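Local coordinates for protein AT-less polyketide synthase (Streptomyces platensis subsp. rosaceus, PDB 4TKT) that probably catalyses carbon-carbon bond-forming condensation of acyl chains in isomigrastatin biosynthesis, as a ketosynthase domain of an AT-less type I polyketide synthase, at residues E458-V463 with D492-A497; I496-Q501 with P597-L602; R510-V515 with P574-W579. All blocks are in the same frame, centred on the assembly; numbering follows the deposited sequence.

Contact 1 (E458-V463 with D492-A497); sequences ETVVVV and DLPDIA
Val460 plugs its forked side chain into a shallow hollow that Leu493, Pro494 and Ala497 form on a helix. This is alpha/beta packing in the small domain built round a three-stranded antiparallel sheet, beside the ketosynthase body. Strand 460-466 lies at one margin of that sheet, and the axes of 460-463 and 493-497 make an angle of 40° and come within 7.8 Å of each other. The two methyls of Val460 take different parts of the hollow. CG2 drops between the CB atoms of Leu493 and Ala497, at 4.0 Å from Leu493 CB. CG1, set anti to the carbonyl carbon (chi1 -54°), reaches Pro494 instead, 3.9 Å from Pro494 CA. Ala497 is the small bump of the helix. Its CB presses against Val460 CB at 3.8 Å and also against the backbone oxygen of Val461. With an alanine here both methyls go, and a gap is likely to open over Leu493 and Pro494. No direct hydrogen bond crosses the contact. A single water joins the two backbones instead: it accepts from Val463 N and donates to Val461 O and, at 2.7 Å, to Ala497 O.

Contact 2 (I496-Q501 with P597-L602); sequences IAYTLQ and PRKVAL
Tyr498 and Pro597 cross at about a right angle, with the proline lying over one face of the phenol ring. Pro597 CD makes the CH-pi contact, 4.1 Å from the ring centroid. Pro597 CB meets Tyr498 CB at 3.7 Å, where the ring leaves the helix. Lys599 comes to the same ring from another direction: its CG sits at the edge, near the ring plane, 4.1 Å from Tyr498 CE2. The rest of the lysine chain runs on extended to a salt bridge with Asp269. His591 adds an edge-to-face ring contact to Tyr498.

One helix position on, Thr499 turns its two branches to different tasks. Its OG1 is anti to the carbonyl carbon and beside the backbone N (chi1 -60°), which lets the hydroxyl donate back to Asp495 O. The same oxygen accepts from Val600 N at 3.0 Å, with an N-H...O angle of 150°. Thr499 CG2 turns toward Leu602 and lies 3.8 Å from Leu602 CD1. The Leu602 and Leu500 side chains cross at about a right angle, with Leu602 CD1 3.6 Å from Leu500 CG. Ile496 CG2 lies a little farther from the same methyl.

The contact thus lays the irregular segment 597-602 along helix 493-502, aromatic packing at one end and aliphatic at the other. The Lys599 salt bridge ties this segment to Asp269 of the ketosynthase body. The chemistry implies a fixed hydroxyl at the middle of an otherwise mainly apolar seam. Thr499 OG1 is gripped by two bonds, so its rotation is set, and it takes up the backbone N-H of Val600, in a segment without regular secondary structure.

Contact 3 (R510-V515 with P574-W579); sequences RFAVAV and PLAEAW
The guanidinium of Arg510 lies flat on one face of the Trp579 indole, the two planes 24° apart. The charged end sits over the five-membered ring, with CZ 4.4 Å from its centroid, a cation-pi contact. Further back along the same extended chain, Arg510 CD stands over the six-membered ring, 3.7 Å from its centroid, as a CH-pi contact. Arg510 CB reaches the far rim of the indole at Trp579 CZ3, 3.5 Å away. Phe511 O and Ala512 CB approach the indole obliquely, and Trp587 meets it edge-to-face. The edge of the guanidinium is used as well. NH1 donates to Trp579 O at 2.8 Å, with an N-H...O angle of 152°, so one residue offers both ring and carbonyl to the arginine. With CG opposite the backbone N (chi1 177°), the Trp579 ring reaches from the helix to the strand. Arg510 NE is held by Met507 O, which helps fix the plane. The positive charge lies near the C-terminal end of helix 573-580 and would probably be favoured there. Beyond the stack, Ala512 CB and Ala576 CB touch at 4.0 Å. The helix runs nearly antiparallel to strand 509-515, the middle strand of its sheet. Phe511 and Val513 point to the other face, where helix 518-530 packs. Helices 573-580 and 518-530 cover opposite faces of this antiparallel sheet, an alpha/beta sandwich; strands 460-466 and 538-541 flank strand 509-515.

Contacts 1 and 3 lie within the small alpha/beta region; contact 2 joins it to the ketosynthase body, through Lys599 and Asp269. Contacts 1 and 2 share helix 493-502, and their centres are 8 Å apart. Asp495 OD1 probably bonds to Arg598 N at 2.8 Å, and Val461 O to Gln501 NE2 at 2.9 Å. Contacts 1 and 3 meet through the sheet: Val462 N lies 2.8 Å from Val513 O, and Val463 CG1 packs 3.4 Å from Trp579 CH2. Contacts 2 and 3 do not touch; their nearest atoms are about 6 Å apart. A glycerol, probably from the crystallisation liquor, lies about 4 Å from the Val600 side chain in contact 2.

Contact 1 (E458-V463 with D492-A497)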
loop_
_atom_site.group_PDB
_atom_site.type_symbol
_atom_site.label_atom_id
_atom_site.label_comp_id
_atom_site.label_asym_id
_atom_site.label_seq_id
_atom_site.Cartn_x
_atom_site.Cartn_y
_atom_site.Cartn_z
ATOM N N GLU A 458 10.532 -6.303 32.523
ATOM C CA GLU A 458 11.667 -7.211 32.389
ATOM C C GLU A 458 12.631 -6.762 31.296
ATOM O O GLU A 458 12.295 -5.920 30.461
ATOM C CB GLU A 458 11.182 -8.634 32.097
ATOM C CG GLU A 458 10.160 -9.172 33.088
ATOM C CD GLU A 458 10.756 -9.496 34.448
ATOM O OE1 GLU A 458 11.993 -9.412 34.603
ATOM O OE2 GLU A 458 9.983 -9.841 35.367
ATOM N N THR A 459 13.834 -7.329 31.312
ATOM C CA THR A 459 14.835 -7.037 30.294
ATOM C C THR A 459 14.528 -7.788 29.005
ATOM O O THR A 459 14.361 -9.006 29.010
ATOM C CB THR A 459 16.258 -7.410 30.764
ATOM O OG1 THR A 459 16.670 -6.525 31.812
ATOM C CG2 THR A 459 17.244 -7.301 29.613
ATOM N N VAL A 460 14.446 -7.048 27.905
ATOM C CA VAL A 460 14.263 -7.644 26.591
ATOM C C VAL A 460 15.518 -7.435 25.752
ATOM O O VAL A 460 16.390 -6.638 26.108
ATOM C CB VAL A 460 13.047 -7.046 25.855
ATOM C CG1 VAL A 460 11.806 -7.144 26.722
ATOM C CG2 VAL A 460 13.318 -5.600 25.464
ATOM N N VAL A 461 15.613 -8.152 24.640
ATOM C CA VAL A 461 16.744 -7.986 23.740
ATOM C C VAL A 461 16.273 -7.449 22.385
ATOM O O VAL A 461 15.567 -8.125 21.638
ATOM C CB VAL A 461 17.523 -9.313 23.565
ATOM C CG1 VAL A 461 16.570 -10.491 23.452
ATOM C CG2 VAL A 461 18.466 -9.238 22.370
ATOM N N VAL A 462 16.655 -6.208 22.094
ATOM C CA VAL A 462 16.276 -5.544 20.855
ATOM C C VAL A 462 17.316 -5.818 19.777
ATOM O O VAL A 462 18.508 -5.598 19.981
ATOM C CB VAL A 462 16.119 -4.020 21.052
ATOM C CG1 VAL A 462 15.873 -3.326 19.722
ATOM C CG2 VAL A 462 14.989 -3.725 22.025
ATOM N N VAL A 463 16.855 -6.292 18.626
ATOM C CA VAL A 463 17.750 -6.741 17.566
ATOM C C VAL A 463 17.525 -5.954 16.271
ATOM O O VAL A 463 16.401 -5.561 15.958
ATOM C CB VAL A 463 17.570 -8.262 17.330
ATOM C CG1 VAL A 463 17.404 -8.597 15.855
ATOM C CG2 VAL A 463 18.717 -9.033 17.954
ATOM N N ASP A 492 5.996 -1.072 26.078
ATOM C CA ASP A 492 5.938 -1.573 24.711
ATOM C C ASP A 492 7.150 -2.435 24.359
ATOM O O ASP A 492 7.165 -3.096 23.323
ATOM C CB ASP A 492 5.830 -0.407 23.724
ATOM C CG ASP A 492 4.594 0.445 23.956
ATOM O OD1 ASP A 492 3.528 -0.122 24.269
ATOM O OD2 ASP A 492 4.689 1.683 23.826
ATOM N N LEU A 493 8.160 -2.428 25.225
ATOM C CA LEU A 493 9.424 -3.120 24.947
ATOM C C LEU A 493 9.311 -4.619 24.627
ATOM O O LEU A 493 10.029 -5.105 23.754
ATOM C CB LEU A 493 10.395 -2.931 26.116
ATOM C CG LEU A 493 11.157 -1.604 26.136
ATOM C CD1 LEU A 493 12.220 -1.621 27.212
ATOM C CD2 LEU A 493 11.779 -1.328 24.785
ATOM N N PRO A 494 8.439 -5.363 25.335
ATOM C CA PRO A 494 8.313 -6.770 24.928
ATOM C C PRO A 494 7.764 -6.946 23.509
ATOM O O PRO A 494 8.182 -7.863 22.801
ATOM C CB PRO A 494 7.339 -7.343 25.961
ATOM C CG PRO A 494 7.530 -6.486 27.162
ATOM C CD PRO A 494 7.766 -5.108 26.622
ATOM N N ASP A 495 6.848 -6.074 23.099
ATOM C CA ASP A 495 6.281 -6.146 21.755
ATOM C C ASP A 495 7.306 -5.741 20.698
ATOM O O ASP A 495 7.428 -6.387 19.656
ATOM C CB ASP A 495 5.040 -5.260 21.643
ATOM C CG ASP A 495 3.904 -5.732 22.527
ATOM O OD1 ASP A 495 3.842 -6.942 22.825
ATOM O OD2 ASP A 495 3.069 -4.890 22.917
ATOM N N ILE A 496 8.034 -4.661 20.974
ATOM C CA ILE A 496 9.056 -4.160 20.063
ATOM C C ILE A 496 10.135 -5.204 19.812
ATOM O O ILE A 496 10.491 -5.479 18.667
ATOM C CB ILE A 496 9.709 -2.878 20.608
ATOM C CG1 ILE A 496 8.683 -1.745 20.665
ATOM C CG2 ILE A 496 10.896 -2.474 19.753
ATOM C CD1 ILE A 496 9.189 -0.498 21.346
ATOM N N ALA A 497 10.646 -5.790 20.891
ATOM C CA ALA A 497 11.689 -6.804 20.799
ATOM C C ALA A 497 11.217 -8.018 20.007
ATOM O O ALA A 497 11.937 -8.522 19.149
ATOM C CB ALA A 497 12.144 -7.223 22.191
HETATM O O HOH W 1 14.442 -7.591 18.982
#

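Contact 2 (I496-Q501 with P597-L602)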
loop_
_atom_site.group_PDB
_atom_site.type_symbol
_atom_site.label_atom_id
_atom_site.label_comp_id
_atom_site.label_asym_id
_atom_site.label_seq_id
_atom_site.Cartn_x
_atom_site.Cartn_y
_atom_site.Cartn_z
ATOM N N ILE A 496 8.034 -4.661 20.974
ATOM C CA ILE A 496 9.056 -4.160 20.063
ATOM C C ILE A 496 10.135 -5.204 19.812
ATOM O O ILE A 496 10.491 -5.479 18.667
ATOM C CB ILE A 496 9.709 -2.878 20.608
ATOM C CG1 ILE A 496 8.683 -1.745 20.665
ATOM C CG2 ILE A 496 10.896 -2.474 19.753
ATOM C CD1 ILE A 496 9.189 -0.498 21.346
ATOM N N ALA A 497 10.646 -5.790 20.891
ATOM C CA ALA A 497 11.689 -6.804 20.799
ATOM C C ALA A 497 11.217 -8.018 20.007
ATOM O O ALA A 497 11.937 -8.522 19.149
ATOM C CB ALA A 497 12.144 -7.223 22.191
ATOM N N TYR A 498 10.004 -8.474 20.297
ATOM C CA TYR A 498 9.442 -9.637 19.619
ATOM C C TYR A 498 9.294 -9.391 18.119
ATOM O O TYR A 498 9.647 -10.245 17.302
ATOM C CB TYR A 498 8.088 -10.005 20.229
ATOM C CG TYR A 498 7.419 -11.189 19.570
ATOM C CD1 TYR A 498 7.862 -12.483 19.811
ATOM C CD2 TYR A 498 6.340 -11.014 18.713
ATOM C CE1 TYR A 498 7.253 -13.570 19.213
ATOM C CE2 TYR A 498 5.723 -12.095 18.110
ATOM C CZ TYR A 498 6.185 -13.371 18.363
ATOM O OH TYR A 498 5.579 -14.454 17.767
ATOM N N THR A 499 8.776 -8.218 17.769
ATOM C CA THR A 499 8.577 -7.847 16.373
ATOM C C THR A 499 9.899 -7.833 15.604
ATOM O O THR A 499 9.980 -8.338 14.486
ATOM C CB THR A 499 7.899 -6.463 16.250
ATOM O OG1 THR A 499 6.623 -6.489 16.904
ATOM C CG2 THR A 499 7.698 -6.090 14.792
ATOM N N LEU A 500 10.936 -7.271 16.214
ATOM C CA LEU A 500 12.232 -7.146 15.552
ATOM C C LEU A 500 12.989 -8.468 15.482
ATOM O O LEU A 500 13.916 -8.624 14.684
ATOM C CB LEU A 500 13.084 -6.096 16.261
ATOM C CG LEU A 500 12.556 -4.671 16.120
ATOM C CD1 LEU A 500 13.331 -3.718 17.010
ATOM C CD2 LEU A 500 12.632 -4.237 14.668
ATOM N N GLN A 501 12.593 -9.421 16.316
ATOM C CA GLN A 501 13.241 -10.726 16.334
ATOM C C GLN A 501 12.687 -11.645 15.252
ATOM O O GLN A 501 13.422 -12.099 14.375
ATOM C CB GLN A 501 13.083 -11.383 17.708
ATOM C CG GLN A 501 14.004 -10.822 18.775
ATOM C CD GLN A 501 13.670 -11.340 20.157
ATOM O OE1 GLN A 501 13.002 -12.363 20.301
ATOM N NE2 GLN A 501 14.127 -10.629 21.182
ATOM N N PRO A 597 4.003 -11.966 22.660
ATOM C CA PRO A 597 3.867 -10.509 22.553
ATOM C C PRO A 597 3.220 -10.101 21.237
ATOM O O PRO A 597 3.228 -10.876 20.281
ATOM C CB PRO A 597 5.315 -10.010 22.625
ATOM C CG PRO A 597 6.070 -11.116 23.283
ATOM C CD PRO A 597 5.409 -12.375 22.821
ATOM N N ARG A 598 2.664 -8.896 21.192
ATOM C CA ARG A 598 2.012 -8.410 19.985
ATOM C C ARG A 598 3.036 -7.958 18.953
ATOM O O ARG A 598 4.073 -7.398 19.301
ATOM C CB ARG A 598 1.066 -7.249 20.302
ATOM C CG ARG A 598 0.044 -7.523 21.388
ATOM C CD ARG A 598 -0.960 -6.381 21.469
ATOM N NE ARG A 598 -0.307 -5.078 21.351
ATOM C CZ ARG A 598 -0.952 -3.919 21.262
ATOM N NH1 ARG A 598 -2.279 -3.892 21.280
ATOM N NH2 ARG A 598 -0.273 -2.785 21.155
ATOM N N LYS A 599 2.745 -8.205 17.683
ATOM C CA LYS A 599 3.512 -7.586 16.616
ATOM C C LYS A 599 3.058 -6.137 16.506
ATOM O O LYS A 599 1.873 -5.845 16.658
ATOM C CB LYS A 599 3.323 -8.330 15.297
ATOM C CG LYS A 599 3.929 -9.718 15.290
ATOM C CD LYS A 599 3.393 -10.554 14.146
ATOM C CE LYS A 599 4.001 -11.946 14.160
ATOM N NZ LYS A 599 3.130 -12.945 13.479
ATOM N N VAL A 600 3.994 -5.226 16.276
ATOM C CA VAL A 600 3.644 -3.816 16.173
ATOM C C VAL A 600 4.250 -3.192 14.927
ATOM O O VAL A 600 5.169 -3.748 14.326
ATOM C CB VAL A 600 4.105 -3.020 17.410
ATOM C CG1 VAL A 600 3.304 -3.430 18.637
ATOM C CG2 VAL A 600 5.599 -3.209 17.642
ATOM N N ALA A 601 3.725 -2.035 14.544
ATOM C CA ALA A 601 4.214 -1.327 13.371
ATOM C C ALA A 601 5.513 -0.596 13.683
ATOM O O ALA A 601 5.540 0.324 14.497
ATOM C CB ALA A 601 3.165 -0.353 12.862
ATOM N N LEU A 602 6.589 -1.020 13.031
ATOM C CA LEU A 602 7.891 -0.390 13.198
ATOM C C LEU A 602 8.415 0.055 11.837
ATOM O O LEU A 602 7.977 -0.463 10.811
ATOM C CB LEU A 602 8.868 -1.355 13.871
ATOM C CG LEU A 602 8.507 -1.740 15.306
ATOM C CD1 LEU A 602 9.416 -2.840 15.811
ATOM C CD2 LEU A 602 8.588 -0.526 16.214
#

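Contact 3 (R510-V515 with P574-W579)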
loop_
_atom_site.group_PDB
_atom_site.type_symbol
_atom_site.label_atom_id
_atom_site.label_comp_id
_atom_site.label_asym_id
_atom_site.label_seq_id
_atom_site.Cartn_x
_atom_site.Cartn_y
_atom_site.Cartn_z
ATOM N N ARG A 510 24.883 -6.453 12.024
ATOM C CA ARG A 510 23.932 -6.709 13.099
ATOM C C ARG A 510 24.141 -5.835 14.331
ATOM O O ARG A 510 25.239 -5.347 14.594
ATOM C CB ARG A 510 23.994 -8.183 13.500
ATOM C CG ARG A 510 23.691 -9.129 12.353
ATOM C CD ARG A 510 23.657 -10.580 12.797
ATOM N NE ARG A 510 23.225 -11.448 11.707
ATOM C CZ ARG A 510 23.019 -12.755 11.825
ATOM N NH1 ARG A 510 23.207 -13.355 12.990
ATOM N NH2 ARG A 510 22.622 -13.459 10.775
ATOM N N PHE A 511 23.062 -5.649 15.084
ATOM C CA PHE A 511 23.092 -4.869 16.313
ATOM C C PHE A 511 22.103 -5.441 17.322
ATOM O O PHE A 511 20.932 -5.644 17.008
ATOM C CB PHE A 511 22.771 -3.400 16.030
ATOM C CG PHE A 511 22.694 -2.548 17.263
ATOM C CD1 PHE A 511 23.848 -2.110 17.892
ATOM C CD2 PHE A 511 21.468 -2.181 17.792
ATOM C CE1 PHE A 511 23.781 -1.323 19.027
ATOM C CE2 PHE A 511 21.393 -1.395 18.930
ATOM C CZ PHE A 511 22.553 -0.965 19.547
ATOM N N ALA A 512 22.580 -5.706 18.533
ATOM C CA ALA A 512 21.722 -6.230 19.587
ATOM C C ALA A 512 21.991 -5.518 20.906
ATOM O O ALA A 512 23.137 -5.219 21.236
ATOM C CB ALA A 512 21.922 -7.726 19.740
ATOM N N VAL A 513 20.930 -5.244 21.655
ATOM C CA VAL A 513 21.068 -4.575 22.942
ATOM C C VAL A 513 20.012 -5.054 23.937
ATOM O O VAL A 513 18.829 -5.158 23.608
ATOM C CB VAL A 513 20.982 -3.037 22.788
ATOM C CG1 VAL A 513 19.720 -2.635 22.038
ATOM C CG2 VAL A 513 21.055 -2.352 24.143
ATOM N N ALA A 514 20.454 -5.362 25.153
ATOM C CA ALA A 514 19.550 -5.769 26.222
ATOM C C ALA A 514 19.123 -4.562 27.054
ATOM O O ALA A 514 19.949 -3.925 27.704
ATOM C CB ALA A 514 20.209 -6.815 27.102
ATOM N N VAL A 515 17.831 -4.246 27.025
ATOM C CA VAL A 515 17.310 -3.094 27.757
ATOM C C VAL A 515 16.042 -3.448 28.528
ATOM O O VAL A 515 15.397 -4.457 28.247
ATOM C CB VAL A 515 17.003 -1.911 26.812
ATOM C CG1 VAL A 515 18.288 -1.297 26.283
ATOM C CG2 VAL A 515 16.113 -2.361 25.667
ATOM N N PRO A 574 24.715 -13.674 26.449
ATOM C CA PRO A 574 25.527 -14.537 25.580
ATOM C C PRO A 574 24.858 -14.820 24.240
ATOM O O PRO A 574 25.543 -14.916 23.224
ATOM C CB PRO A 574 25.670 -15.825 26.396
ATOM C CG PRO A 574 25.484 -15.401 27.803
ATOM C CD PRO A 574 24.456 -14.315 27.752
ATOM N N LEU A 575 23.536 -14.944 24.243
ATOM C CA LEU A 575 22.791 -15.180 23.012
ATOM C C LEU A 575 22.870 -13.972 22.085
ATOM O O LEU A 575 23.106 -14.112 20.886
ATOM C CB LEU A 575 21.330 -15.508 23.324
ATOM C CG LEU A 575 20.433 -15.803 22.121
ATOM C CD1 LEU A 575 20.989 -16.962 21.310
ATOM C CD2 LEU A 575 19.012 -16.100 22.573
ATOM N N ALA A 576 22.682 -12.787 22.654
ATOM C CA ALA A 576 22.688 -11.552 21.881
ATOM C C ALA A 576 24.045 -11.299 21.237
ATOM O O ALA A 576 24.127 -10.899 20.076
ATOM C CB ALA A 576 22.296 -10.376 22.762
ATOM N N GLU A 577 25.109 -11.530 21.995
ATOM C CA GLU A 577 26.450 -11.297 21.481
ATOM C C GLU A 577 26.781 -12.311 20.393
ATOM O O GLU A 577 27.357 -11.963 19.363
ATOM C CB GLU A 577 27.478 -11.361 22.610
ATOM C CG GLU A 577 28.864 -10.888 22.205
ATOM C CD GLU A 577 29.775 -10.654 23.394
ATOM O OE1 GLU A 577 29.392 -11.026 24.525
ATOM O OE2 GLU A 577 30.873 -10.093 23.199
ATOM N N ALA A 578 26.397 -13.563 20.625
ATOM C CA ALA A 578 26.643 -14.633 19.667
ATOM C C ALA A 578 25.894 -14.373 18.370
ATOM O O ALA A 578 26.433 -14.574 17.282
ATOM C CB ALA A 578 26.238 -15.973 20.251
ATOM N N TRP A 579 24.649 -13.923 18.495
ATOM C CA TRP A 579 23.826 -13.615 17.334
ATOM C C TRP A 579 24.451 -12.492 16.513
ATOM O O TRP A 579 24.530 -12.577 15.290
ATOM C CB TRP A 579 22.409 -13.231 17.764
ATOM C CG TRP A 579 21.540 -12.822 16.615
ATOM C CD1 TRP A 579 20.773 -13.641 15.835
ATOM C CD2 TRP A 579 21.357 -11.496 16.108
ATOM N NE1 TRP A 579 20.121 -12.903 14.876
ATOM C CE2 TRP A 579 20.462 -11.584 15.021
ATOM C CE3 TRP A 579 21.860 -10.242 16.468
ATOM C CZ2 TRP A 579 20.062 -10.467 14.293
ATOM C CZ3 TRP A 579 21.460 -9.134 15.743
ATOM C CH2 TRP A 579 20.571 -9.254 14.668
#